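Long-range contacts in citrinin polyketide synthase (Monascus purpureus, PDB 5MPT), which builds the polyketide precursor of the mycotoxin citrinin from malonyl-CoA units, this chain being the domain that C-methylates the growing polyketide: residues 284-289 and 312-317; 290-295 and 335-340; 316-321 and 372-377; 360-365 and 378-383. One frame throughout, in Å; residues are numbered along the deposited sequence.

All four contacts belong to the Rossmann-like methyltransferase fold around its seven-stranded mixed sheet. Contact 1 pairs strands 279-285 and 309-316 and holds two active-site residues. Contact 3 continues from the end of strand 309-316 to strand 375-381; its centre is about 10 Å from that of contact 1, and the two share Met316 and Thr317. Contact 4 adds an edge strand, 361-364, with its centre about 18 Å from that of contact 3. Contact 2 lies off the sheet, about 13 Å from contact 1 between centres, and touches it through Arg340 and His289. The segments of contact 2 alternate along the chain with those of contacts 1 and 3, as do those of 3 and 4, so distant parts of the sequence meet near the active site.

Contact 1. Residues 284-289 and 312-317; sequences ATNCVH and LLLEMT. With SAH (S-adenosyl-L-homocysteine), chain B; EDO (1,2-ethanediol), chain D.
This is the methyltransferase active site, where Glu315 near the end of strand 309-316 grips His289. Both are active-site residues. His289 ND1 donates to Glu315 OE1 at 2.6 Å, close to the ring plane and on the syn side of the carboxylate. Ring and carboxylate planes stand 81° apart. The Glu315 chain bends about its CB-CG bond (chi2 -77°), which brings the carboxylate to the histidine. Glu315 OE2 accepts from His289 N at 3.2 Å and from a water at 2.6 Å. The water also donates to Ala284 O and accepts from Val288 N, tying Glu315 OE2 to the loop. Asn286 is the second link: its OD1 takes Met316 N at 2.9 Å in the carbonyl plane, on a lone pair, while its ND2 binds Gln375. Before these residues the strands pair in parallel, with Leu314 N to Ala284 O at 3.0 Å and Asn286 N to Leu314 O at 2.7 Å. Val288 CG2 packs on Leu313 CD2. Thr285 O accepts from the amino N of S-adenosyl-L-homocysteine at 2.9 Å. This ligand and the His289-Glu315 bond both lie at the carboxyl ends of neighbouring parallel strands; binding the ligand there is typical of Rossmann-like methyltransferases.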
# COMPACT_ATOMS: atom_id res chain seq x y z
N ALA A 284 -5.82 -7.19 -5.58
CA ALA A 284 -4.69 -6.31 -5.91
C ALA A 284 -4.49 -5.36 -4.73
O ALA A 284 -5.22 -4.37 -4.59
CB ALA A 284 -4.95 -5.55 -7.21
N THR A 285 -3.48 -5.66 -3.92
CA THR A 285 -3.21 -4.89 -2.70
C THR A 285 -2.02 -3.99 -2.96
O THR A 285 -0.89 -4.47 -3.06
CB THR A 285 -2.95 -5.83 -1.53
OG1 THR A 285 -4.13 -6.59 -1.28
CG2 THR A 285 -2.48 -5.07 -0.28
N ASN A 286 -2.32 -2.68 -3.08
CA ASN A 286 -1.34 -1.59 -3.12
C ASN A 286 -0.29 -1.80 -4.20
O ASN A 286 0.89 -1.47 -4.03
CB ASN A 286 -0.74 -1.36 -1.75
CG ASN A 286 -1.65 -0.48 -0.92
OD1 ASN A 286 -2.11 0.57 -1.41
ND2 ASN A 286 -1.97 -0.91 0.28
N CYS A 287 -0.73 -2.28 -5.33
CA CYS A 287 0.12 -2.44 -6.49
C CYS A 287 -0.37 -1.67 -7.70
O CYS A 287 0.46 -1.18 -8.48
CB CYS A 287 0.27 -3.92 -6.86
SG CYS A 287 -1.34 -4.71 -7.19
N VAL A 288 -1.68 -1.50 -7.88
CA VAL A 288 -2.14 -0.86 -9.11
C VAL A 288 -1.75 0.63 -9.11
O VAL A 288 -1.45 1.20 -10.16
CB VAL A 288 -3.65 -1.09 -9.30
CG1 VAL A 288 -4.17 -0.31 -10.50
CG2 VAL A 288 -3.97 -2.60 -9.48
N HIS A 289 -1.70 1.27 -7.95
CA HIS A 289 -1.25 2.66 -7.91
C HIS A 289 0.17 2.82 -8.41
O HIS A 289 0.53 3.92 -8.82
CB HIS A 289 -1.38 3.25 -6.50
CG HIS A 289 -0.49 2.64 -5.47
ND1 HIS A 289 -1.00 1.99 -4.37
CD2 HIS A 289 0.86 2.67 -5.30
CE1 HIS A 289 -0.01 1.60 -3.59
NE2 HIS A 289 1.13 2.02 -4.11
N LEU A 312 -11.15 -6.47 -6.65
CA LEU A 312 -11.09 -6.01 -5.26
C LEU A 312 -9.72 -5.38 -5.05
O LEU A 312 -8.72 -6.08 -4.88
CB LEU A 312 -11.33 -7.14 -4.28
CG LEU A 312 -11.47 -6.66 -2.84
CD1 LEU A 312 -12.71 -5.81 -2.64
CD2 LEU A 312 -11.57 -7.85 -1.92
N LEU A 313 -9.70 -4.05 -5.07
CA LEU A 313 -8.52 -3.30 -4.70
C LEU A 313 -8.42 -3.13 -3.19
O LEU A 313 -9.42 -2.94 -2.49
CB LEU A 313 -8.55 -1.91 -5.34
CG LEU A 313 -8.50 -1.82 -6.84
CD1 LEU A 313 -8.94 -0.45 -7.28
CD2 LEU A 313 -7.08 -2.09 -7.34
N LEU A 314 -7.19 -3.21 -2.69
CA LEU A 314 -6.87 -2.72 -1.36
C LEU A 314 -5.86 -1.62 -1.62
O LEU A 314 -4.74 -1.91 -2.03
CB LEU A 314 -6.29 -3.81 -0.46
CG LEU A 314 -6.31 -3.51 1.04
CD1 LEU A 314 -5.93 -4.75 1.84
CD2 LEU A 314 -5.39 -2.37 1.41
N GLU A 315 -6.29 -0.37 -1.47
CA GLU A 315 -5.47 0.77 -1.84
C GLU A 315 -5.41 1.79 -0.72
O GLU A 315 -6.42 2.10 -0.08
CB GLU A 315 -6.02 1.46 -3.10
CG GLU A 315 -5.59 0.79 -4.36
CD GLU A 315 -4.16 1.11 -4.72
OE1 GLU A 315 -3.60 2.10 -4.17
OE2 GLU A 315 -3.59 0.37 -5.53
N MET A 316 -4.21 2.32 -0.51
CA MET A 316 -4.03 3.44 0.38
C MET A 316 -4.59 4.69 -0.29
O MET A 316 -4.11 5.10 -1.35
CB MET A 316 -2.55 3.61 0.71
CG MET A 316 -2.33 4.66 1.76
SD MET A 316 -0.69 4.63 2.49
CE MET A 316 -0.93 3.49 3.86
N THR A 317 -5.62 5.27 0.31
CA THR A 317 -6.38 6.33 -0.31
C THR A 317 -6.04 7.70 0.26
O THR A 317 -6.46 8.72 -0.30
CB THR A 317 -7.88 6.02 -0.16
OG1 THR A 317 -8.14 5.58 1.19
CG2 THR A 317 -8.28 4.93 -1.12
N SAH B . 0.75 -6.79 -2.28
CA SAH B . 2.12 -6.44 -1.81
CB SAH B . 2.31 -5.10 -1.10
CG SAH B . 2.29 -3.89 -2.01
SD SAH B . 3.96 -3.74 -2.72
C SAH B . 2.58 -7.56 -0.83
O SAH B . 3.89 -7.69 -0.82
OXT SAH B . 1.83 -8.21 -0.15
C5' SAH B . 3.62 -3.52 -4.49
C4' SAH B . 3.83 -4.84 -5.20
O4' SAH B . 3.41 -4.61 -6.56
C3' SAH B . 5.28 -5.34 -5.26
O3' SAH B . 5.26 -6.73 -4.98
C2' SAH B . 5.70 -5.04 -6.71
O2' SAH B . 6.64 -5.99 -7.22
C1' SAH B . 4.36 -5.17 -7.43
N9 SAH B . 4.26 -4.47 -8.71
C8 SAH B . 4.73 -3.23 -9.04
N7 SAH B . 4.53 -2.90 -10.29
C5 SAH B . 3.87 -4.00 -10.82
C6 SAH B . 3.37 -4.28 -12.11
N6 SAH B . 3.49 -3.45 -13.16
N1 SAH B . 2.76 -5.46 -12.30
C2 SAH B . 2.66 -6.31 -11.27
N3 SAH B . 3.08 -6.16 -10.01
C4 SAH B . 3.69 -4.97 -9.86
C1 EDO D . -3.05 11.16 -2.70
O1 EDO D . -3.78 11.71 -3.80
C2 EDO D . -4.05 10.43 -1.81
O2 EDO D . -5.22 11.24 -1.71
O HOH W 1 -3.82 -2.17 -6.01

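Contact 2. Residues 290-295 and 335-340; sequences ATRNLE and LFEDGR
Leu294 and Arg340 form the tight side of this contact. Leu294 CG sits over the centre of the Arg340 guanidinium, 3.6 Å above its plane, and Phe336 CB lies over the opposite face, toward the rim. The edge carries the polar bonds. Arg340 NH2 donates to Thr291 O at 2.8 Å and weakly to Arg292 O, Arg340 NE makes a salt bridge with Asp338 OD1 at 2.9 Å, and Arg340 NH1 binds His289 O and Ala343 O. The bend of the arginine chain at chi3 (-73°) turns the flat group into this slot, and its bonds at the edge fix its rotation. Asp338 works with both oxygens. Asp338 OD2 takes Leu294 N at 2.9 Å, met on the anti side and tilted out of the carboxylate plane, while OD1 uses its syn lone pair for Arg340 NE. Glu337 N to Arg292 O, 2.9 Å, joins the two backbones.

The outer side, where Arg292 and Glu337 are exposed to solvent, is looser. They lie side by side and point the same way, but Arg292 NE stays 4.3 Å from Glu337 OE2, beyond a salt bridge. Arg292 NH1 instead makes a salt bridge with Glu268. A water links Glu337 O with Asn293 ND2, the latter bond weak. The contact joins the N-terminus of helix 294-304, capped by Asn293 through Ile296 N, to the loop before helix 347-356 in the methyltransferase fold.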
# COMPACT_ATOMS: atom_id res chain seq x y z
N ALA A 290 0.98 1.75 -8.37
CA ALA A 290 2.40 1.88 -8.72
C ALA A 290 2.62 1.86 -10.21
O ALA A 290 3.77 2.01 -10.65
CB ALA A 290 3.20 0.74 -8.08
N THR A 291 1.56 1.73 -10.99
CA THR A 291 1.72 1.66 -12.43
C THR A 291 1.66 3.06 -13.04
O THR A 291 1.29 4.04 -12.40
CB THR A 291 0.66 0.75 -13.06
OG1 THR A 291 -0.66 1.31 -12.90
CG2 THR A 291 0.68 -0.64 -12.44
N ARG A 292 2.00 3.13 -14.33
CA ARG A 292 2.13 4.41 -15.01
C ARG A 292 0.78 5.09 -15.20
O ARG A 292 0.69 6.31 -15.12
CB ARG A 292 2.81 4.19 -16.35
CG ARG A 292 4.27 3.77 -16.24
CD ARG A 292 4.93 3.45 -17.60
NE ARG A 292 6.38 3.29 -17.43
CZ ARG A 292 6.93 2.21 -16.89
NH1 ARG A 292 6.17 1.20 -16.49
NH2 ARG A 292 8.24 2.12 -16.71
N ASN A 293 -0.25 4.32 -15.53
CA ASN A 293 -1.49 4.89 -16.05
C ASN A 293 -2.63 4.04 -15.54
O ASN A 293 -2.71 2.85 -15.86
CB ASN A 293 -1.46 4.95 -17.59
CG ASN A 293 -2.75 5.52 -18.19
OD1 ASN A 293 -3.86 5.03 -17.92
ND2 ASN A 293 -2.62 6.55 -19.02
N LEU A 294 -3.48 4.62 -14.69
CA LEU A 294 -4.50 3.83 -14.02
C LEU A 294 -5.56 3.35 -14.99
O LEU A 294 -6.09 2.24 -14.83
CB LEU A 294 -5.12 4.64 -12.89
CG LEU A 294 -4.18 4.98 -11.74
CD1 LEU A 294 -4.95 5.65 -10.62
CD2 LEU A 294 -3.43 3.74 -11.18
N GLU A 295 -5.90 4.17 -15.99
CA GLU A 295 -6.85 3.73 -17.02
C GLU A 295 -6.35 2.48 -17.74
O GLU A 295 -7.10 1.50 -17.92
CB GLU A 295 -7.08 4.84 -18.04
CG GLU A 295 -7.97 5.96 -17.56
CD GLU A 295 -8.35 6.92 -18.68
OE1 GLU A 295 -8.28 6.51 -19.86
OE2 GLU A 295 -8.71 8.07 -18.36
N LEU A 335 6.26 6.46 -10.76
CA LEU A 335 6.10 6.07 -12.15
C LEU A 335 4.90 6.70 -12.83
O LEU A 335 4.84 6.70 -14.07
CB LEU A 335 6.01 4.56 -12.28
CG LEU A 335 7.24 3.73 -11.96
CD1 LEU A 335 6.96 2.25 -12.21
CD2 LEU A 335 8.41 4.19 -12.82
N PHE A 336 3.93 7.20 -12.07
CA PHE A 336 2.71 7.75 -12.66
C PHE A 336 3.04 8.77 -13.74
O PHE A 336 3.93 9.61 -13.59
CB PHE A 336 1.84 8.39 -11.57
CG PHE A 336 2.56 9.41 -10.69
CD1 PHE A 336 2.58 10.75 -11.03
CD2 PHE A 336 3.16 9.00 -9.50
CE1 PHE A 336 3.22 11.66 -10.24
CE2 PHE A 336 3.77 9.91 -8.69
CZ PHE A 336 3.81 11.25 -9.06
N GLU A 337 2.32 8.68 -14.86
CA GLU A 337 2.46 9.63 -15.95
C GLU A 337 1.11 9.85 -16.62
O GLU A 337 1.03 10.03 -17.84
CB GLU A 337 3.51 9.15 -16.97
CG GLU A 337 3.36 7.71 -17.32
CD GLU A 337 4.40 7.21 -18.33
OE1 GLU A 337 5.59 7.58 -18.21
OE2 GLU A 337 4.01 6.42 -19.21
N ASP A 338 0.04 9.82 -15.83
CA ASP A 338 -1.32 9.92 -16.35
C ASP A 338 -2.06 11.12 -15.79
O ASP A 338 -3.30 11.13 -15.79
CB ASP A 338 -2.10 8.65 -16.06
CG ASP A 338 -2.22 8.37 -14.59
OD1 ASP A 338 -1.58 9.10 -13.80
OD2 ASP A 338 -2.94 7.40 -14.25
N GLY A 339 -1.35 12.12 -15.30
CA GLY A 339 -1.96 13.30 -14.73
C GLY A 339 -1.98 13.33 -13.22
O GLY A 339 -2.21 14.40 -12.65
N ARG A 340 -1.76 12.20 -12.56
CA ARG A 340 -1.62 12.21 -11.11
C ARG A 340 -0.41 13.03 -10.70
O ARG A 340 0.57 13.15 -11.44
CB ARG A 340 -1.47 10.79 -10.57
CG ARG A 340 -2.75 9.95 -10.55
CD ARG A 340 -2.44 8.53 -10.14
NE ARG A 340 -1.76 7.80 -11.19
CZ ARG A 340 -1.13 6.65 -11.01
NH1 ARG A 340 -1.06 6.10 -9.79
NH2 ARG A 340 -0.56 6.05 -12.04
O HOH W 2 4.58 4.81 -8.93
O HOH W 3 -0.27 8.78 -19.69

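Contact 3. Residues 316-321 and 372-377; sequences MTEQVP and ANIQRL. With EDO (1,2-ethanediol), chain D.
Here strand 309-316 leaves the sheet beside the start of strand 375-381, the two running antiparallel. Met316 faces Gln375 as a non-hydrogen-bonded pair, with their CA atoms 4.1 Å apart. Just past it, Ile374 O receives two backbone donors from the same face of its carbonyl plane: Thr317 N at 2.8 Å and Glu318 N at 3.2 Å. Thr317 adds a side-chain bond. Its OG1 lies between the backbone N and the carbonyl carbon (chi1 44°), and from there it donates to Asn373 O at 2.9 Å, coming from above the carbonyl plane. Both carbonyls at the turn into the strand are thus held by the 316-321 segment. Arg376 runs across the Thr317 side chain at about a right angle, its CG 3.6 Å from Thr317 OG1. Arg376 NH2 binds Asn373 OD1 at 2.8 Å.

Apolar contacts complete it. Val320 CG2 meets Ile374 CG2 at 3.7 Å, the two side chains roughly perpendicular. Met316 CE lies 4.2 Å from Ile374 CG2. The amide of Gln375 has polar partners elsewhere: NE2 binds Ile182 O and Asn183. Around the contact, Met45 of helix 40-62 packs on Val320 and Ile374, while helix 181-198 covers Ile374 and Gln375. The segment 316-321 then runs on into helix 321-327, with Val320 as its N-cap residue.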
# COMPACT_ATOMS: atom_id res chain seq x y z
N MET A 316 -4.21 2.32 -0.51
CA MET A 316 -4.03 3.44 0.38
C MET A 316 -4.59 4.69 -0.29
O MET A 316 -4.11 5.10 -1.35
CB MET A 316 -2.55 3.61 0.71
CG MET A 316 -2.33 4.66 1.76
SD MET A 316 -0.69 4.63 2.49
CE MET A 316 -0.93 3.49 3.86
N THR A 317 -5.62 5.27 0.31
CA THR A 317 -6.38 6.33 -0.31
C THR A 317 -6.04 7.70 0.26
O THR A 317 -6.46 8.72 -0.30
CB THR A 317 -7.88 6.02 -0.16
OG1 THR A 317 -8.14 5.58 1.19
CG2 THR A 317 -8.28 4.93 -1.12
N GLU A 318 -5.30 7.74 1.37
CA GLU A 318 -4.78 8.97 1.96
C GLU A 318 -3.29 8.81 2.24
O GLU A 318 -2.84 7.73 2.64
CB GLU A 318 -5.57 9.25 3.24
CG GLU A 318 -5.46 10.63 3.82
CD GLU A 318 -6.46 10.82 4.94
OE1 GLU A 318 -6.05 10.75 6.12
OE2 GLU A 318 -7.67 10.98 4.63
N GLN A 319 -2.53 9.87 2.01
CA GLN A 319 -1.10 9.81 2.30
C GLN A 319 -0.85 9.77 3.80
O GLN A 319 -1.60 10.32 4.60
CB GLN A 319 -0.37 11.01 1.68
CG GLN A 319 -0.30 10.99 0.17
CD GLN A 319 0.19 12.29 -0.41
OE1 GLN A 319 -0.54 12.97 -1.12
NE2 GLN A 319 1.44 12.66 -0.10
N VAL A 320 0.22 9.05 4.17
CA VAL A 320 0.68 8.88 5.54
C VAL A 320 2.15 9.26 5.52
O VAL A 320 2.89 8.77 4.65
CB VAL A 320 0.51 7.43 6.01
CG1 VAL A 320 1.21 7.19 7.35
CG2 VAL A 320 -0.98 7.12 6.16
N PRO A 321 2.64 10.12 6.43
CA PRO A 321 4.02 10.61 6.25
C PRO A 321 5.08 9.51 6.21
O PRO A 321 5.96 9.57 5.34
CB PRO A 321 4.20 11.59 7.42
CG PRO A 321 2.85 12.11 7.64
CD PRO A 321 1.92 10.96 7.41
N ALA A 372 -10.52 4.66 8.74
CA ALA A 372 -11.32 4.19 7.61
C ALA A 372 -11.08 5.00 6.34
O ALA A 372 -11.47 4.54 5.27
CB ALA A 372 -12.82 4.22 7.98
N ASN A 373 -10.41 6.15 6.42
CA ASN A 373 -10.05 6.93 5.25
C ASN A 373 -8.63 6.66 4.77
O ASN A 373 -8.26 7.08 3.66
CB ASN A 373 -10.22 8.43 5.52
CG ASN A 373 -11.64 8.79 5.87
OD1 ASN A 373 -12.59 8.34 5.24
ND2 ASN A 373 -11.81 9.60 6.92
N ILE A 374 -7.84 5.91 5.53
CA ILE A 374 -6.43 5.76 5.18
C ILE A 374 -6.24 4.75 4.06
O ILE A 374 -5.51 5.00 3.10
CB ILE A 374 -5.58 5.39 6.41
CG1 ILE A 374 -5.68 6.49 7.47
CG2 ILE A 374 -4.14 5.16 6.01
CD1 ILE A 374 -5.12 6.06 8.82
N GLN A 375 -6.83 3.57 4.22
CA GLN A 375 -6.94 2.59 3.15
C GLN A 375 -8.39 2.19 3.01
O GLN A 375 -9.20 2.32 3.92
CB GLN A 375 -6.12 1.32 3.42
CG GLN A 375 -4.71 1.64 3.91
CD GLN A 375 -3.70 0.69 3.37
OE1 GLN A 375 -3.45 0.67 2.16
NE2 GLN A 375 -3.12 -0.12 4.22
N ARG A 376 -8.69 1.66 1.83
CA ARG A 376 -10.01 1.16 1.53
C ARG A 376 -9.89 -0.12 0.73
O ARG A 376 -8.96 -0.29 -0.07
CB ARG A 376 -10.82 2.16 0.74
CG ARG A 376 -11.04 3.45 1.45
CD ARG A 376 -12.04 4.30 0.73
NE ARG A 376 -11.97 5.66 1.21
CZ ARG A 376 -12.64 6.15 2.25
NH1 ARG A 376 -13.51 5.40 2.94
NH2 ARG A 376 -12.44 7.43 2.60
N LEU A 377 -10.86 -1.02 0.93
CA LEU A 377 -11.19 -1.97 -0.11
C LEU A 377 -12.11 -1.27 -1.11
O LEU A 377 -13.09 -0.64 -0.73
CB LEU A 377 -11.88 -3.22 0.43
CG LEU A 377 -11.14 -4.11 1.43
CD1 LEU A 377 -12.08 -5.21 1.96
CD2 LEU A 377 -9.89 -4.67 0.80
C1 EDO D . -3.05 11.16 -2.70
O1 EDO D . -3.78 11.71 -3.80
C2 EDO D . -4.05 10.43 -1.81
O2 EDO D . -5.22 11.24 -1.71
O HOH W 4 -8.79 10.49 8.15

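Contact 4. Residues 360-365 and 378-383; sequences GHVDWT and IIALAS
Strands 361-364 and 378-381 run antiparallel, their axes 4.6 Å apart at closest approach and at 167° to each other. Asp363 and Ile379 form a hydrogen-bonded pair, with Asp363 N to Ile379 O at 3.0 Å and Ile379 N to Asp363 O at 2.9 Å. Leu381 N reaches His361 O at 2.8 Å, and Gly360 N closes the end on Leu381 O at 2.7 Å. On one face His361 and Leu381 lie side by side, and Leu381 CD1 meets the edge of the imidazole near CD2. Asp363 CB packs against Ile379 CG2 at 3.8 Å on this face, where helix 14-26 lies; the Asp363 carboxylate pairs with Lys25 there. On the other face Val362 CG1 touches Ile378 CG2 at 4.0 Å, the two side chains pointing the same way. Trp364 meets Ile378 CG1 through its CB alone; chi1 of 53° swings its indole away, and helix 347-356 packs on it. Ile378 also touches Trp350 of that helix. Polar pairing across the contact is therefore all backbone, and the side chains add mostly apolar contacts. His361 N is buried without a partner in the model, so backbone pairing is incomplete at this end of the hairpin.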
# COMPACT_ATOMS: atom_id res chain seq x y z
N GLY A 360 -18.86 -1.72 -14.08
CA GLY A 360 -20.27 -1.36 -14.02
C GLY A 360 -20.76 -0.94 -12.65
O GLY A 360 -21.82 -0.32 -12.52
N HIS A 361 -19.99 -1.27 -11.61
CA HIS A 361 -20.39 -0.96 -10.25
C HIS A 361 -19.14 -0.79 -9.42
O HIS A 361 -18.27 -1.66 -9.45
CB HIS A 361 -21.25 -2.05 -9.63
CG HIS A 361 -21.66 -1.78 -8.21
ND1 HIS A 361 -22.72 -0.97 -7.89
CD2 HIS A 361 -21.15 -2.22 -7.03
CE1 HIS A 361 -22.87 -0.94 -6.58
NE2 HIS A 361 -21.93 -1.69 -6.03
N VAL A 362 -19.05 0.31 -8.68
CA VAL A 362 -17.91 0.59 -7.81
C VAL A 362 -18.42 0.92 -6.42
O VAL A 362 -19.35 1.72 -6.26
CB VAL A 362 -17.04 1.75 -8.33
CG1 VAL A 362 -15.87 1.98 -7.38
CG2 VAL A 362 -16.60 1.48 -9.79
N ASP A 363 -17.80 0.31 -5.41
CA ASP A 363 -18.12 0.60 -4.01
C ASP A 363 -16.82 0.54 -3.21
O ASP A 363 -15.79 0.06 -3.70
CB ASP A 363 -19.17 -0.40 -3.49
CG ASP A 363 -19.93 0.11 -2.24
OD1 ASP A 363 -19.62 1.20 -1.72
OD2 ASP A 363 -20.87 -0.60 -1.80
N TRP A 364 -16.85 1.06 -1.98
CA TRP A 364 -15.66 0.93 -1.14
C TRP A 364 -16.03 0.99 0.32
O TRP A 364 -17.12 1.42 0.69
CB TRP A 364 -14.61 2.00 -1.44
CG TRP A 364 -15.12 3.41 -1.40
CD1 TRP A 364 -15.22 4.22 -0.31
CD2 TRP A 364 -15.57 4.17 -2.52
NE1 TRP A 364 -15.73 5.44 -0.68
CE2 TRP A 364 -15.95 5.43 -2.03
CE3 TRP A 364 -15.71 3.89 -3.88
CZ2 TRP A 364 -16.45 6.42 -2.87
CZ3 TRP A 364 -16.21 4.87 -4.70
CH2 TRP A 364 -16.57 6.12 -4.20
N THR A 365 -15.10 0.51 1.15
CA THR A 365 -15.27 0.54 2.60
C THR A 365 -15.22 1.96 3.10
O THR A 365 -14.49 2.81 2.57
CB THR A 365 -14.17 -0.28 3.28
OG1 THR A 365 -12.90 0.17 2.81
CG2 THR A 365 -14.32 -1.75 2.93
N ILE A 378 -11.77 -1.39 -2.37
CA ILE A 378 -12.52 -0.78 -3.47
C ILE A 378 -12.88 -1.93 -4.38
O ILE A 378 -11.99 -2.62 -4.92
CB ILE A 378 -11.71 0.30 -4.22
CG1 ILE A 378 -11.20 1.37 -3.27
CG2 ILE A 378 -12.56 0.95 -5.31
CD1 ILE A 378 -10.17 2.31 -3.92
N ILE A 379 -14.16 -2.20 -4.48
CA ILE A 379 -14.65 -3.28 -5.34
C ILE A 379 -15.18 -2.68 -6.63
O ILE A 379 -15.81 -1.60 -6.62
CB ILE A 379 -15.71 -4.14 -4.61
CG1 ILE A 379 -16.00 -5.40 -5.42
CG2 ILE A 379 -17.02 -3.35 -4.36
CD1 ILE A 379 -16.83 -6.42 -4.64
N ALA A 380 -14.94 -3.37 -7.74
CA ALA A 380 -15.33 -2.91 -9.07
C ALA A 380 -15.81 -4.11 -9.89
O ALA A 380 -15.04 -5.03 -10.16
CB ALA A 380 -14.17 -2.19 -9.75
N LEU A 381 -17.09 -4.10 -10.21
CA LEU A 381 -17.69 -5.20 -10.95
C LEU A 381 -17.47 -5.01 -12.44
O LEU A 381 -17.59 -3.89 -12.98
CB LEU A 381 -19.18 -5.28 -10.65
CG LEU A 381 -19.59 -5.98 -9.35
CD1 LEU A 381 -18.99 -5.37 -8.14
CD2 LEU A 381 -21.12 -6.00 -9.25
N ALA A 382 -17.13 -6.11 -13.12
CA ALA A 382 -16.88 -6.03 -14.56
C ALA A 382 -18.09 -5.57 -15.35
O ALA A 382 -17.92 -4.90 -16.38
CB ALA A 382 -16.42 -7.38 -15.10
N SER A 383 -19.31 -5.96 -14.93
CA SER A 383 -20.56 -5.61 -15.58
C SER A 383 -21.49 -4.86 -14.63
O SER A 383 -21.37 -4.95 -13.40
CB SER A 383 -21.29 -6.87 -16.08
OG SER A 383 -20.42 -7.74 -16.78